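Local atomic coordinates of charybdin (Charybdis maritima, PDB entry 2B7U), a protein that belongs to the plant ribosome-inactivating proteins and folds as one chain, with a mixed beta sheet packed against a group of helices. Residues A[131-136]-A[161-166]; A[166-169]-A[173-176]; A[188-193]-A[197-202]; A[223-228]-A[237-242]. All coordinates share one frame; numbering follows the deposited sequence. Where two conformers were deposited one is given.

Interaction 1 of 4, residues A[131-136]-A[161-166]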
loop_
_atom_site.group_PDB
_atom_site.type_symbol
_atom_site.label_atom_id
_atom_site.label_comp_id
_atom_site.label_asym_id
_atom_site.label_seq_id
_atom_site.Cartn_x
_atom_site.Cartn_y
_atom_site.Cartn_z
ATOM N N ILE A 131 -5.470 -1.475 -15.922
ATOM C CA ILE A 131 -5.207 -2.787 -15.353
ATOM C C ILE A 131 -6.423 -3.238 -14.551
ATOM O O ILE A 131 -7.092 -2.425 -13.910
ATOM C CB ILE A 131 -3.944 -2.720 -14.457
ATOM C CG1 ILE A 131 -2.706 -2.508 -15.334
ATOM C CG2 ILE A 131 -3.793 -3.971 -13.584
ATOM C CD1 ILE A 131 -1.450 -2.195 -14.578
ATOM N N SER A 132 -6.703 -4.540 -14.571
ATOM C CA SER A 132 -7.862 -5.059 -13.855
ATOM C C SER A 132 -7.471 -5.502 -12.466
ATOM O O SER A 132 -6.388 -6.059 -12.274
ATOM C CB SER A 132 -8.491 -6.241 -14.605
ATOM O OG SER A 132 -9.600 -6.741 -13.865
ATOM N N TYR A 133 -8.366 -5.257 -11.496
ATOM C CA TYR A 133 -8.092 -5.521 -10.081
ATOM C C TYR A 133 -9.156 -6.390 -9.432
ATOM O O TYR A 133 -9.662 -6.079 -8.356
ATOM C CB TYR A 133 -7.990 -4.212 -9.314
ATOM C CG TYR A 133 -6.949 -3.296 -9.869
ATOM C CD1 TYR A 133 -7.296 -2.126 -10.531
ATOM C CD2 TYR A 133 -5.611 -3.576 -9.712
ATOM C CE1 TYR A 133 -6.321 -1.290 -11.030
ATOM C CE2 TYR A 133 -4.642 -2.740 -10.197
ATOM C CZ TYR A 133 -5.000 -1.590 -10.850
ATOM O OH TYR A 133 -4.023 -0.776 -11.352
ATOM N N ASN A 134 -9.535 -7.464 -10.103
ATOM C CA ASN A 134 -10.490 -8.393 -9.522
ATOM C C ASN A 134 -9.762 -9.655 -9.023
ATOM O O ASN A 134 -8.533 -9.732 -9.043
ATOM C CB ASN A 134 -11.628 -8.690 -10.498
ATOM C CG ASN A 134 -11.174 -9.376 -11.756
ATOM O OD1 ASN A 134 -10.011 -9.754 -11.901
ATOM N ND2 ASN A 134 -12.112 -9.569 -12.684
ATOM N N LYS A 135 -10.522 -10.654 -8.589
ATOM C CA LYS A 135 -9.936 -11.882 -8.064
ATOM C C LYS A 135 -9.117 -12.610 -9.129
ATOM O O LYS A 135 -8.026 -13.115 -8.863
ATOM C CB LYS A 135 -11.050 -12.795 -7.538
ATOM C CG LYS A 135 -10.603 -14.084 -6.901
ATOM C CD LYS A 135 -11.820 -14.834 -6.407
ATOM C CE LYS A 135 -11.485 -16.170 -5.791
ATOM N NZ LYS A 135 -12.722 -16.820 -5.230
ATOM N N ASN A 136 -9.652 -12.663 -10.343
ATOM C CA ASN A 136 -8.925 -13.286 -11.447
ATOM C C ASN A 136 -7.580 -12.595 -11.687
ATOM O O ASN A 136 -6.580 -13.259 -11.932
ATOM C CB ASN A 136 -9.772 -13.310 -12.720
ATOM C CG ASN A 136 -10.945 -14.300 -12.645
ATOM O OD1 ASN A 136 -11.986 -14.072 -13.250
ATOM N ND2 ASN A 136 -10.770 -15.396 -11.919
ATOM N N VAL A 161 -0.810 -6.125 -6.866
ATOM C CA VAL A 161 -0.624 -6.333 -5.442
ATOM C C VAL A 161 -0.599 -5.001 -4.667
ATOM O O VAL A 161 -1.259 -4.842 -3.626
ATOM C CB VAL A 161 0.651 -7.134 -5.176
ATOM C CG1 VAL A 161 0.984 -7.120 -3.691
ATOM C CG2 VAL A 161 0.516 -8.552 -5.733
ATOM N N SER A 162 0.126 -4.022 -5.173
ATOM C CA SER A 162 0.184 -2.710 -4.519
ATOM C C SER A 162 -1.206 -2.091 -4.403
ATOM O O SER A 162 -1.547 -1.538 -3.348
ATOM C CB SER A 162 1.120 -1.779 -5.272
ATOM O OG SER A 162 1.302 -0.569 -4.543
ATOM N N GLN A 163 -2.003 -2.137 -5.470
ATOM C CA GLN A 163 -3.326 -1.542 -5.444
ATOM C C GLN A 163 -4.233 -2.290 -4.485
ATOM O O GLN A 163 -4.883 -1.701 -3.613
ATOM C CB GLN A 163 -3.935 -1.493 -6.830
ATOM C CG GLN A 163 -3.274 -0.517 -7.769
ATOM C CD GLN A 163 -3.598 0.905 -7.416
ATOM O OE1 GLN A 163 -4.656 1.189 -6.853
ATOM N NE2 GLN A 163 -2.669 1.827 -7.711
ATOM N N MET A 164 -4.275 -3.605 -4.610
ATOM C CA MET A 164 -5.251 -4.358 -3.841
ATOM C C MET A 164 -4.908 -4.594 -2.390
ATOM O O MET A 164 -5.797 -4.945 -1.601
ATOM C CB MET A 164 -5.559 -5.690 -4.548
ATOM C CG MET A 164 -6.107 -5.471 -5.916
ATOM S SD MET A 164 -6.621 -6.986 -6.791
ATOM C CE MET A 164 -8.153 -7.363 -5.940
ATOM N N PHE A 165 -3.646 -4.399 -2.011
ATOM C CA PHE A 165 -3.264 -4.530 -0.599
ATOM C C PHE A 165 -2.808 -3.207 -0.021
ATOM O O PHE A 165 -3.374 -2.760 0.974
ATOM C CB PHE A 165 -2.296 -5.688 -0.426
ATOM C CG PHE A 165 -2.951 -6.993 -0.739
ATOM C CD1 PHE A 165 -3.762 -7.593 0.202
ATOM C CD2 PHE A 165 -2.874 -7.541 -1.993
ATOM C CE1 PHE A 165 -4.446 -8.759 -0.070
ATOM C CE2 PHE A 165 -3.567 -8.718 -2.292
ATOM C CZ PHE A 165 -4.351 -9.335 -1.323
ATOM N N CYS A 166 -1.883 -2.528 -0.669
ATOM C CA CYS A 166 -1.376 -1.264 -0.073
ATOM C C CYS A 166 -2.398 -0.119 -0.173
ATOM O O CYS A 166 -2.744 0.511 0.842
ATOM C CB CYS A 166 -0.059 -0.871 -0.655
ATOM S SG CYS A 166 1.170 -2.224 -0.468
#
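Tyr133 lies against two neighbouring side chains of helix 151-170, Gln163 and Met164. The torsion chi1 of Tyr133 is -57°, which sets CG beside the backbone N and brings the ring against Gln163. The ring meets the aliphatic part of Gln163: Tyr133 CE2 is 3.6 Å from Gln163 CG, and Tyr133 CD2 is 3.9 Å from Gln163 CB. Ring and amide planes stand 45° apart. The chain of Gln163 bends at chi2, which carries its amide past the ring; NE2 then bonds to Glu199 in helix 192-199.

Met164 works differently. The extended chi2 takes SD to the loop, and the turn at chi3 (75°) brings the methyl CE to the backbone of the 131-136 segment. SD lies 4.0 Å from CB of Tyr133. The methyl CE sits close to Tyr133 O (3.1 Å), with Asn134 O further off at 3.9 Å.

No hydrogen bond crosses between the segments. The Tyr133 hydroxyl bonds instead to Ile128 O, and Asn134 N-caps helix 135-147 through OD1 to Ala137 N. The contact therefore seats the loop before one helix on the buried face of another. It rests on dispersion and on a thioether methyl against a carbonyl oxygen, while the polar ends of Tyr133 and Gln163 are held by partners elsewhere.

Interaction 2 of 4, residues A[166-169]-A[173-176]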
loop_
_atom_site.group_PDB
_atom_site.type_symbol
_atom_site.label_atom_id
_atom_site.label_comp_id
_atom_site.label_asym_id
_atom_site.label_seq_id
_atom_site.Cartn_x
_atom_site.Cartn_y
_atom_site.Cartn_z
ATOM N N CYS A 166 -1.883 -2.528 -0.669
ATOM C CA CYS A 166 -1.376 -1.264 -0.073
ATOM C C CYS A 166 -2.398 -0.119 -0.173
ATOM O O CYS A 166 -2.744 0.511 0.842
ATOM C CB CYS A 166 -0.059 -0.871 -0.655
ATOM S SG CYS A 166 1.170 -2.224 -0.468
ATOM N N GLU A 167 -2.905 0.156 -1.368
ATOM C CA GLU A 167 -3.836 1.254 -1.494
ATOM C C GLU A 167 -5.162 0.945 -0.779
ATOM O O GLU A 167 -5.782 1.814 -0.175
ATOM C CB GLU A 167 -4.083 1.606 -2.948
ATOM C CG GLU A 167 -2.834 1.877 -3.758
ATOM C CD GLU A 167 -2.041 3.069 -3.310
ATOM O OE1 GLU A 167 -2.513 3.832 -2.427
ATOM O OE2 GLU A 167 -0.911 3.254 -3.824
ATOM N N ALA A 168 -5.635 -0.298 -0.871
ATOM C CA ALA A 168 -6.842 -0.705 -0.133
ATOM C C ALA A 168 -6.675 -0.546 1.380
ATOM O O ALA A 168 -7.601 -0.118 2.074
ATOM C CB ALA A 168 -7.209 -2.144 -0.481
ATOM N N THR A 169 -5.486 -0.856 1.898
ATOM C CA THR A 169 -5.191 -0.687 3.322
ATOM C C THR A 169 -5.234 0.800 3.694
ATOM O O THR A 169 -5.833 1.186 4.696
ATOM C CB THR A 169 -3.842 -1.323 3.658
ATOM O OG1 THR A 169 -3.959 -2.755 3.495
ATOM C CG2 THR A 169 -3.395 -1.048 5.059
ATOM N N ASP A 173 -12.467 3.695 0.837
ATOM C CA ASP A 173 -13.289 3.638 -0.393
ATOM C C ASP A 173 -12.651 2.701 -1.420
ATOM O O ASP A 173 -13.356 2.089 -2.234
ATOM C CB ASP A 173 -13.462 5.031 -1.002
ATOM C CG ASP A 173 -14.325 5.928 -0.151
ATOM O OD1 ASP A 173 -15.488 5.548 0.095
ATOM O OD2 ASP A 173 -13.831 6.984 0.288
ATOM N N ILE A 174 -11.326 2.599 -1.387
ATOM C CA ILE A 174 -10.578 1.715 -2.292
ATOM C C ILE A 174 -10.788 0.257 -1.874
ATOM O O ILE A 174 -11.125 -0.595 -2.726
ATOM C CB ILE A 174 -9.085 2.106 -2.396
ATOM C CG1 ILE A 174 -8.978 3.519 -2.974
ATOM C CG2 ILE A 174 -8.338 1.144 -3.297
ATOM C CD1 ILE A 174 -7.578 4.040 -3.134
ATOM N N ALA A 175 -10.631 -0.043 -0.578
ATOM C CA ALA A 175 -10.941 -1.377 -0.063
ATOM C C ALA A 175 -12.363 -1.793 -0.417
ATOM O O ALA A 175 -12.586 -2.920 -0.877
ATOM C CB ALA A 175 -10.752 -1.475 1.413
ATOM N N ASN A 176 -13.307 -0.888 -0.218
ATOM C CA ASN A 176 -14.725 -1.173 -0.549
ATOM C C ASN A 176 -14.881 -1.493 -2.023
ATOM O O ASN A 176 -15.568 -2.465 -2.403
ATOM C CB ASN A 176 -15.644 -0.002 -0.181
ATOM C CG ASN A 176 -15.863 0.134 1.311
ATOM O OD1 ASN A 176 -15.590 -0.795 2.068
ATOM N ND2 ASN A 176 -16.374 1.291 1.734
#
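Ile174 has chi1 -62°, which puts CG1 beside its backbone N and CG2 anti to it, and both branches face the end of helix 151-170. CG2 comes down on the backbone of Ala168, 3.9 Å from N of that residue. The other branch is extended (chi2 180°), and its CD1 lies 4.3 Å from CB of Glu167. CB of Ile174 rests 4.0 Å from Glu167 O, so the side chain spans one peptide of the first helix.

Glu167 bends at chi2, and its carboxylate leads away from Ile174. OE2 forms a salt bridge with Arg170 and a hydrogen bond with Tyr117 OH. Only the near end of this side chain takes part in the packing.

One residue further on, two alanines meet. Their CA atoms, of Ala168 and Ala175, are 4.2 Å apart. The methyl groups touch at 4.1 Å (CB of Ala168 to CB of Ala175), and CB of Ala175 lies 3.5 Å from Ala168 O. Small side chains let the two backbones come this close where helix 151-170 turns into helix 172-180.

Arg32 of helix 21-35 donates to Ala168 O and to Thr169 O. The junction between the helices is thus buried and apolar across its own two sides. The carbonyls at the end of the first helix find their polar partner in that arginine, which would probably also offset the negative end of the helix dipole.

Interaction 3 of 4, residues A[188-193]-A[197-202]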
loop_
_atom_site.group_PDB
_atom_site.type_symbol
_atom_site.label_atom_id
_atom_site.label_comp_id
_atom_site.label_asym_id
_atom_site.label_seq_id
_atom_site.Cartn_x
_atom_site.Cartn_y
_atom_site.Cartn_z
ATOM N N VAL A 188 -12.388 -5.148 -13.332
ATOM C CA VAL A 188 -12.704 -4.162 -12.322
ATOM C C VAL A 188 -11.638 -3.099 -12.453
ATOM O O VAL A 188 -10.464 -3.386 -12.225
ATOM C CB VAL A 188 -12.654 -4.778 -10.920
ATOM C CG1 VAL A 188 -12.835 -3.707 -9.845
ATOM C CG2 VAL A 188 -13.709 -5.868 -10.800
ATOM N N LYS A 189 -12.033 -1.901 -12.865
ATOM C CA LYS A 189 -11.089 -0.785 -12.969
ATOM C C LYS A 189 -11.118 0.064 -11.708
ATOM O O LYS A 189 -12.107 0.071 -10.969
ATOM C CB LYS A 189 -11.386 0.107 -14.184
ATOM C CG LYS A 189 -12.588 1.048 -14.039
ATOM C CD LYS A 189 -12.464 2.256 -14.965
ATOM C CE LYS A 189 -13.704 3.144 -14.924
ATOM N NZ LYS A 189 -13.968 3.746 -13.587
ATOM N N LEU A 190 -10.030 0.786 -11.477
ATOM C CA LEU A 190 -9.963 1.746 -10.387
ATOM C C LEU A 190 -10.519 3.073 -10.896
ATOM O O LEU A 190 -10.025 3.572 -11.895
ATOM C CB LEU A 190 -8.507 1.921 -9.981
ATOM C CG LEU A 190 -8.187 2.935 -8.883
ATOM C CD1 LEU A 190 -8.479 2.358 -7.508
ATOM C CD2 LEU A 190 -6.743 3.353 -8.990
ATOM N N PRO A 191 -11.543 3.644 -10.227
ATOM C CA PRO A 191 -12.033 4.963 -10.626
ATOM C C PRO A 191 -10.930 6.014 -10.565
ATOM O O PRO A 191 -10.121 5.987 -9.655
ATOM C CB PRO A 191 -13.127 5.259 -9.599
ATOM C CG PRO A 191 -13.557 3.915 -9.118
ATOM C CD PRO A 191 -12.332 3.097 -9.108
ATOM N N GLN A 192 -10.906 6.933 -11.525
ATOM C CA GLN A 192 -9.839 7.931 -11.599
ATOM C C GLN A 192 -9.767 8.782 -10.329
ATOM O O GLN A 192 -8.677 9.168 -9.899
ATOM C CB GLN A 192 -10.001 8.826 -12.843
ATOM C CG GLN A 192 -8.747 9.656 -13.150
ATOM C CD GLN A 192 -8.741 10.232 -14.564
ATOM O OE1 GLN A 192 -7.675 10.411 -15.172
ATOM N NE2 GLN A 192 -9.921 10.534 -15.084
ATOM N N TRP A 193 -10.907 9.072 -9.707
ATOM C CA TRP A 193 -10.888 9.904 -8.507
ATOM C C TRP A 193 -10.134 9.225 -7.361
ATOM O O TRP A 193 -9.482 9.885 -6.536
ATOM C CB TRP A 193 -12.294 10.315 -8.093
ATOM C CG TRP A 193 -13.156 9.302 -7.402
ATOM C CD1 TRP A 193 -14.062 8.450 -7.987
ATOM C CD2 TRP A 193 -13.233 9.068 -5.998
ATOM N NE1 TRP A 193 -14.687 7.701 -7.017
ATOM C CE2 TRP A 193 -14.202 8.065 -5.788
ATOM C CE3 TRP A 193 -12.579 9.607 -4.890
ATOM C CZ2 TRP A 193 -14.521 7.598 -4.517
ATOM C CZ3 TRP A 193 -12.913 9.145 -3.634
ATOM C CH2 TRP A 193 -13.867 8.150 -3.461
ATOM N N ASP A 197 -7.399 11.688 -6.458
ATOM C CA ASP A 197 -7.813 12.417 -5.267
ATOM C C ASP A 197 -7.320 11.703 -4.010
ATOM O O ASP A 197 -6.977 12.356 -3.027
ATOM C CB ASP A 197 -9.327 12.596 -5.176
ATOM C CG ASP A 197 -9.938 13.222 -6.415
ATOM O OD1 ASP A 197 -9.262 13.303 -7.478
ATOM O OD2 ASP A 197 -11.133 13.573 -6.331
ATOM N N LEU A 198 -7.333 10.371 -4.021
ATOM C CA LEU A 198 -6.924 9.613 -2.842
ATOM C C LEU A 198 -5.473 9.178 -2.886
ATOM O O LEU A 198 -4.656 9.674 -2.116
ATOM C CB LEU A 198 -7.827 8.396 -2.638
ATOM C CG LEU A 198 -9.307 8.710 -2.419
ATOM C CD1 LEU A 198 -10.082 7.433 -2.145
ATOM C CD2 LEU A 198 -9.498 9.689 -1.265
ATOM N N GLU A 199 -5.145 8.246 -3.781
ATOM C CA GLU A 199 -3.822 7.603 -3.744
ATOM C C GLU A 199 -2.685 8.595 -3.785
ATOM O O GLU A 199 -1.737 8.463 -3.025
ATOM C CB GLU A 199 -3.670 6.555 -4.833
ATOM C CG GLU A 199 -4.650 5.414 -4.692
ATOM C CD GLU A 199 -4.475 4.305 -5.699
ATOM O OE1 GLU A 199 -3.552 4.386 -6.553
ATOM O OE2 GLU A 199 -5.276 3.343 -5.626
ATOM N N LYS A 200 -2.784 9.584 -4.651
ATOM C CA LYS A 200 -1.695 10.551 -4.796
ATOM C C LYS A 200 -1.536 11.470 -3.600
ATOM O O LYS A 200 -0.494 12.133 -3.488
ATOM C CB LYS A 200 -1.847 11.336 -6.098
ATOM C CG LYS A 200 -1.518 10.591 -7.421
ATOM C CD LYS A 200 -1.392 9.080 -7.350
ATOM C CE LYS A 200 -0.003 8.622 -6.910
ATOM N NZ LYS A 200 -0.036 7.385 -6.036
ATOM N N ASN A 201 -2.544 11.498 -2.725
ATOM C CA ASN A 201 -2.598 12.473 -1.613
ATOM C C ASN A 201 -2.473 11.819 -0.233
ATOM O O ASN A 201 -2.660 12.487 0.783
ATOM C CB ASN A 201 -3.910 13.240 -1.673
ATOM C CG ASN A 201 -3.948 14.223 -2.827
ATOM O OD1 ASN A 201 -4.968 14.351 -3.536
ATOM N ND2 ASN A 201 -2.848 14.916 -3.037
ATOM N N TRP A 202 -2.246 10.512 -0.170
ATOM C CA TRP A 202 -2.180 9.835 1.145
ATOM C C TRP A 202 -1.158 10.468 2.077
ATOM O O TRP A 202 -1.434 10.656 3.245
ATOM C CB TRP A 202 -1.864 8.346 1.010
ATOM C CG TRP A 202 -1.882 7.572 2.310
ATOM C CD1 TRP A 202 -2.953 7.355 3.112
ATOM C CD2 TRP A 202 -0.767 6.944 2.932
ATOM N NE1 TRP A 202 -2.576 6.595 4.208
ATOM C CE2 TRP A 202 -1.243 6.314 4.100
ATOM C CE3 TRP A 202 0.584 6.802 2.585
ATOM C CZ2 TRP A 202 -0.412 5.555 4.934
ATOM C CZ3 TRP A 202 1.414 6.042 3.415
ATOM C CH2 TRP A 202 0.899 5.427 4.565
#
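Trp193 O accepts two backbone N-H groups from the next turn of helix 192-199: Asp197 N at 2.8 Å, and more weakly Leu198 N at 3.3 Å. The first bond is bent, with an N-H...O angle of 144°. The second skips one residue further, as in a wider pi-type turn. CB of Asp197 is drawn up tightly to the same oxygen, at 3.0 Å.

Trp193 carries its indole in the crowded position between backbone N and carbonyl carbon (chi1 77°). From there the ring runs alongside Leu198, both pointing the same way. CZ3 of Trp193 lies 3.6 Å from CD1 of Leu198. CB of Asp197 sits at the edge of the indole, near its plane, and OD2 of Asp197 accepts a hydrogen bond from Tyr226 N.

This short helix sits between the central helical region and the hairpin of strands 223-225 and 228-230 in the ribosome-inactivating protein fold. The Trp193 indole stacks with the Tyr226 ring, and a bound MES lies about 4 Å from the Trp193 side chain.

Leu190 reaches Glu199 from the loop before the helix. Its CG is anti to the backbone N (chi1 178°), and CD2 comes to 3.7 Å from OE2 of Glu199. The two side chains approach from opposite directions. Glu199 extends beyond CG, and its OE1 is taken by Gln163. A type I turn runs from Glu199 to Trp202. Asn201 N bonds Leu198 O at 2.9 Å.

Interaction 4 of 4, residues A[223-228]-A[237-242]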
loop_
_atom_site.group_PDB
_atom_site.type_symbol
_atom_site.label_atom_id
_atom_site.label_comp_id
_atom_site.label_asym_id
_atom_site.label_seq_id
_atom_site.Cartn_x
_atom_site.Cartn_y
_atom_site.Cartn_z
ATOM N N GLN A 223 -10.324 20.445 1.360
ATOM C CA GLN A 223 -9.874 19.661 0.226
ATOM C C GLN A 223 -11.093 19.241 -0.579
ATOM O O GLN A 223 -12.178 19.109 -0.032
ATOM C CB GLN A 223 -9.145 18.424 0.724
ATOM C CG GLN A 223 -7.988 18.752 1.646
ATOM C CD GLN A 223 -6.855 19.422 0.940
ATOM O OE1 GLN A 223 -6.373 18.932 -0.083
ATOM N NE2 GLN A 223 -6.424 20.571 1.459
ATOM N N THR A 224 -10.910 19.024 -1.869
ATOM C CA THR A 224 -11.990 18.504 -2.697
ATOM C C THR A 224 -11.660 17.063 -3.063
ATOM O O THR A 224 -10.592 16.783 -3.623
ATOM C CB THR A 224 -12.163 19.378 -3.940
ATOM O OG1 THR A 224 -12.496 20.706 -3.532
ATOM C CG2 THR A 224 -13.271 18.831 -4.809
ATOM N N ILE A 225 -12.610 16.160 -2.806
ATOM C CA ILE A 225 -12.484 14.725 -3.118
ATOM C C ILE A 225 -13.786 14.260 -3.760
ATOM O O ILE A 225 -14.854 14.530 -3.221
ATOM C CB ILE A 225 -12.218 13.869 -1.862
ATOM C CG1 ILE A 225 -10.899 14.292 -1.214
ATOM C CG2 ILE A 225 -12.210 12.378 -2.215
ATOM C CD1 ILE A 225 -10.573 13.594 0.097
ATOM N N TYR A 226 -13.673 13.579 -4.895
ATOM C CA TYR A 226 -14.846 13.094 -5.648
ATOM C C TYR A 226 -15.861 14.224 -5.841
ATOM O O TYR A 226 -17.068 14.008 -5.733
ATOM C CB TYR A 226 -15.510 11.935 -4.903
ATOM C CG TYR A 226 -16.381 10.997 -5.724
ATOM C CD1 TYR A 226 -17.293 10.157 -5.096
ATOM C CD2 TYR A 226 -16.285 10.928 -7.101
ATOM C CE1 TYR A 226 -18.081 9.276 -5.824
ATOM C CE2 TYR A 226 -17.080 10.052 -7.838
ATOM C CZ TYR A 226 -17.971 9.227 -7.190
ATOM O OH TYR A 226 -18.770 8.355 -7.933
ATOM N N GLY A 227 -15.369 15.422 -6.141
ATOM C CA GLY A 227 -16.223 16.563 -6.408
ATOM C C GLY A 227 -16.930 17.180 -5.206
ATOM O O GLY A 227 -17.776 18.069 -5.370
ATOM N N LYS A 228 -16.563 16.752 -3.999
ATOM C CA LYS A 228 -17.179 17.229 -2.767
ATOM C C LYS A 228 -16.136 17.946 -1.920
ATOM O O LYS A 228 -14.991 17.496 -1.855
ATOM C CB LYS A 228 -17.705 16.065 -1.954
ATOM C CG LYS A 228 -18.772 15.246 -2.620
ATOM C CD LYS A 228 -19.059 13.940 -1.833
ATOM C CE LYS A 228 -19.112 14.104 -0.287
ATOM N NZ LYS A 228 -17.861 13.676 0.481
ATOM N N LEU A 237 -10.269 12.418 7.725
ATOM C CA LEU A 237 -9.833 11.178 8.367
ATOM C C LEU A 237 -10.757 9.986 8.042
ATOM O O LEU A 237 -10.307 8.848 7.964
ATOM C CB LEU A 237 -9.709 11.380 9.892
ATOM C CG LEU A 237 -9.229 10.166 10.690
ATOM C CD1 LEU A 237 -7.874 9.647 10.180
ATOM C CD2 LEU A 237 -9.187 10.507 12.183
ATOM N N ASN A 238 -12.043 10.273 7.828
ATOM C CA ASN A 238 -13.037 9.250 7.489
ATOM C C ASN A 238 -12.687 8.503 6.206
ATOM O O ASN A 238 -13.105 7.339 6.018
ATOM C CB ASN A 238 -14.413 9.885 7.331
ATOM C CG ASN A 238 -15.089 10.243 8.658
ATOM O OD1 ASN A 238 -16.067 11.004 8.653
ATOM N ND2 ASN A 238 -14.597 9.704 9.791
ATOM N N PHE A 239 -11.918 9.137 5.319
ATOM C CA PHE A 239 -11.461 8.465 4.088
ATOM C C PHE A 239 -10.319 7.481 4.312
ATOM O O PHE A 239 -10.128 6.574 3.490
ATOM C CB PHE A 239 -11.001 9.496 3.045
ATOM C CG PHE A 239 -12.119 10.291 2.451
ATOM C CD1 PHE A 239 -12.631 11.394 3.121
ATOM C CD2 PHE A 239 -12.685 9.918 1.231
ATOM C CE1 PHE A 239 -13.687 12.140 2.580
ATOM C CE2 PHE A 239 -13.733 10.671 0.675
ATOM C CZ PHE A 239 -14.225 11.786 1.369
ATOM N N LEU A 240 -9.534 7.663 5.372
ATOM C CA LEU A 240 -8.323 6.872 5.544
ATOM C C LEU A 240 -8.547 5.631 6.388
ATOM O O LEU A 240 -9.231 5.650 7.396
ATOM C CB LEU A 240 -7.191 7.690 6.186
ATOM C CG LEU A 240 -6.405 8.561 5.204
ATOM C CD1 LEU A 240 -7.245 9.673 4.616
ATOM C CD2 LEU A 240 -5.109 9.137 5.783
ATOM N N GLY A 241 -8.005 4.532 5.932
ATOM C CA GLY A 241 -7.954 3.306 6.692
ATOM C C GLY A 241 -6.821 3.219 7.686
ATOM O O GLY A 241 -6.885 2.479 8.678
ATOM N N ILE A 242 -5.735 3.925 7.377
ATOM C CA ILE A 242 -4.541 3.979 8.210
ATOM C C ILE A 242 -3.783 5.256 7.818
ATOM O O ILE A 242 -3.889 5.724 6.682
ATOM C CB ILE A 242 -3.709 2.645 8.104
ATOM C CG1 ILE A 242 -2.665 2.565 9.232
ATOM C CG2 ILE A 242 -3.085 2.514 6.738
ATOM C CD1 ILE A 242 -2.289 1.163 9.562
#
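Ile225 meets Phe239 face on, and its side chain can be followed outward from CB. At CB the chain forks toward the 237-242 segment. The CG2 branch is anti to the backbone N (chi1 -61° for CG1) and lies 3.7 Å from CE2 of Phe239. The CG1 branch continues extended to CD1. That methyl stands 4.1 Å from the centroid of the Phe239 ring, only 3° off the ring normal. This is a CH-pi contact, centred over one face. Trp193, Leu198 and Phe205 also touch Ile225, so the side chain is buried among the helices beside it.

Lys228 approaches the same ring from a different direction. Its chain bends at chi3 and chi4, and NZ ends at the edge of the ring, near its plane, 4.2 Å from CZ of Phe239. Outside the two segments, NZ forms a salt bridge with MES O3S.

Ile225 and Lys228 are brought together by a beta hairpin closed by a two-residue type I' turn, with Tyr226 and Gly227 at its tip. Ile225 N to Lys228 O and Lys228 N to Ile225 O both measure 2.9 Å. A backbone bond to Val172 holds Phe239. The contact joins the hairpin to the loop after helix 233-237. It holds by dispersion over the ring face; Lys228 NZ stays at the rim, where the sulfonate of MES, probably from the crystallisation liquor, may balance its charge.

How the interactions relate
The four contacts form a chain across the fold. Interactions 1 and 2 share Cys166 on helix 151-170, with centres 10 Å apart. Interaction 3 bridges back to interaction 1 through Tyr133 N and Val188 O (2.9 Å), and packs on interaction 2 where Glu167 CG lies 3.4 Å from Glu199 OE2. Interaction 4 touches interaction 3 through Trp202 NE1 and Ile242 O (2.9 Å), and interaction 2 through Asp173 OD2 and Phe239 CD2 (3.3 Å). Interactions 1 and 4 do not touch; their centres are 21 Å apart. Bound MES, probably from the crystallisation liquor, contacts Asp173 and Lys228 and lies near Trp193, consistent with a site where interactions 2, 3 and 4 come together.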